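Local coordinates for mandelate racemase/muconate lactonizing protein (Paenibacillus sp., PDB 3V5C) that probably dehydrates galacturonate as a magnesium-dependent member of the enolase superfamily, at residues A147-M152 with D187-R192. The protein carries 1 engineered substitution. Residues are numbered along the deposited sequence; the frame is centred on the assembly and turned at random.
Sequences AAVALM and DIAIVR
Val149 packs against Ala189 and Ile190 where helix 145-161 meets helix 180-198. The two segments point the same general way, their axes 40° apart and 8.8 Å apart at closest approach. From Val149 CB the two methyls diverge. With chi1 at 172°, CG1 is anti to the backbone N and CG2 anti to the carbonyl carbon, and it is Val149 CG2 that reaches Ala189 CB, at 3.7 Å. The same Val149 CG2 stands 3.6 Å from the Ala189 backbone O, and is more loosely in touch with Ile190 CG1. Val149 CG1 comes only within 4.0 Å of Ala189 O. Deeper in, Ile190 meets Met152. Ile190 CG2 is 3.9 Å from Met152 CB, and Ile190 CD1 is 4.0 Å from Met152 CG. The methionine chain bends at chi2 and chi3, and its side chain lies at a slant to that of Ile190. Ile190 also touches Ile169 of strand 167-170, and Met152 touches Ile194 farther along helix 180-198. Strand 167-170 lies between the two helices in sequence and is one of the parallel strands of the enolase-type barrel. Between the segments the side chains meet through apolar carbons, without polar pairing. The contact therefore depends on van der Waals packing and on apolar surface of Val149, Ala189, Met152 and Ile190 withdrawn from water.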
# COMPACT_ATOMS: atom_id res chain seq x y z
N ALA A 147 11.49 -28.78 2.10
CA ALA A 147 10.63 -28.46 3.24
C ALA A 147 10.23 -26.98 3.21
O ALA A 147 9.07 -26.61 3.46
CB ALA A 147 11.35 -28.77 4.53
N ALA A 148 11.21 -26.14 2.89
CA ALA A 148 11.01 -24.69 2.80
C ALA A 148 9.98 -24.35 1.72
O ALA A 148 9.07 -23.55 1.96
CB ALA A 148 12.33 -24.00 2.54
N VAL A 149 10.11 -24.97 0.55
CA VAL A 149 9.16 -24.76 -0.53
C VAL A 149 7.75 -25.18 -0.11
O VAL A 149 6.78 -24.45 -0.31
CB VAL A 149 9.55 -25.55 -1.79
CG1 VAL A 149 8.46 -25.47 -2.84
CG2 VAL A 149 10.89 -25.06 -2.35
N ALA A 150 7.64 -26.36 0.49
CA ALA A 150 6.35 -26.83 0.99
C ALA A 150 5.69 -25.84 1.96
O ALA A 150 4.49 -25.57 1.86
CB ALA A 150 6.51 -28.19 1.66
N LEU A 151 6.46 -25.34 2.91
CA LEU A 151 5.94 -24.39 3.88
C LEU A 151 5.44 -23.12 3.21
O LEU A 151 4.34 -22.64 3.51
CB LEU A 151 6.99 -24.09 4.93
CG LEU A 151 6.60 -23.17 6.09
CD1 LEU A 151 7.48 -23.44 7.31
CD2 LEU A 151 6.72 -21.72 5.69
N MET A 152 6.23 -22.58 2.28
CA MET A 152 5.82 -21.37 1.57
C MET A 152 4.62 -21.61 0.65
O MET A 152 3.75 -20.74 0.53
CB MET A 152 7.00 -20.76 0.81
CG MET A 152 8.13 -20.32 1.72
SD MET A 152 7.66 -19.17 3.03
CE MET A 152 6.96 -17.83 2.05
N ASP A 187 15.64 -19.11 -2.86
CA ASP A 187 14.71 -18.12 -3.41
C ASP A 187 14.03 -18.69 -4.65
O ASP A 187 12.81 -18.63 -4.78
CB ASP A 187 15.42 -16.84 -3.87
CG ASP A 187 15.89 -15.94 -2.74
OD1 ASP A 187 15.42 -16.04 -1.58
OD2 ASP A 187 16.77 -15.10 -3.05
N ILE A 188 14.85 -19.19 -5.58
CA ILE A 188 14.36 -19.66 -6.88
C ILE A 188 13.36 -20.81 -6.70
O ILE A 188 12.29 -20.80 -7.30
CB ILE A 188 15.52 -20.12 -7.77
CG1 ILE A 188 16.34 -18.89 -8.20
CG2 ILE A 188 14.98 -20.85 -9.02
CD1 ILE A 188 17.75 -19.19 -8.67
N ALA A 189 13.74 -21.78 -5.87
CA ALA A 189 12.90 -22.94 -5.60
C ALA A 189 11.57 -22.52 -5.01
O ALA A 189 10.53 -23.07 -5.35
CB ALA A 189 13.61 -23.88 -4.63
N ILE A 190 11.61 -21.55 -4.09
CA ILE A 190 10.37 -21.06 -3.48
C ILE A 190 9.48 -20.37 -4.51
O ILE A 190 8.26 -20.59 -4.54
CB ILE A 190 10.68 -20.12 -2.29
CG1 ILE A 190 11.24 -20.94 -1.12
CG2 ILE A 190 9.43 -19.34 -1.88
CD1 ILE A 190 11.78 -20.13 0.03
N VAL A 191 10.06 -19.51 -5.33
CA VAL A 191 9.27 -18.86 -6.35
C VAL A 191 8.62 -19.87 -7.29
O VAL A 191 7.44 -19.77 -7.57
CB VAL A 191 10.08 -17.83 -7.11
CG1 VAL A 191 9.22 -17.25 -8.23
CG2 VAL A 191 10.55 -16.73 -6.15
N ARG A 192 9.39 -20.85 -7.74
CA ARG A 192 8.82 -21.91 -8.57
C ARG A 192 7.65 -22.59 -7.86
O ARG A 192 6.59 -22.80 -8.45
CB ARG A 192 9.87 -22.98 -8.86
CG ARG A 192 11.01 -22.56 -9.74
CD ARG A 192 11.82 -23.78 -10.18
NE ARG A 192 12.81 -23.44 -11.19
CZ ARG A 192 12.50 -23.13 -12.45
NH1 ARG A 192 11.23 -23.14 -12.84
NH2 ARG A 192 13.45 -22.83 -13.32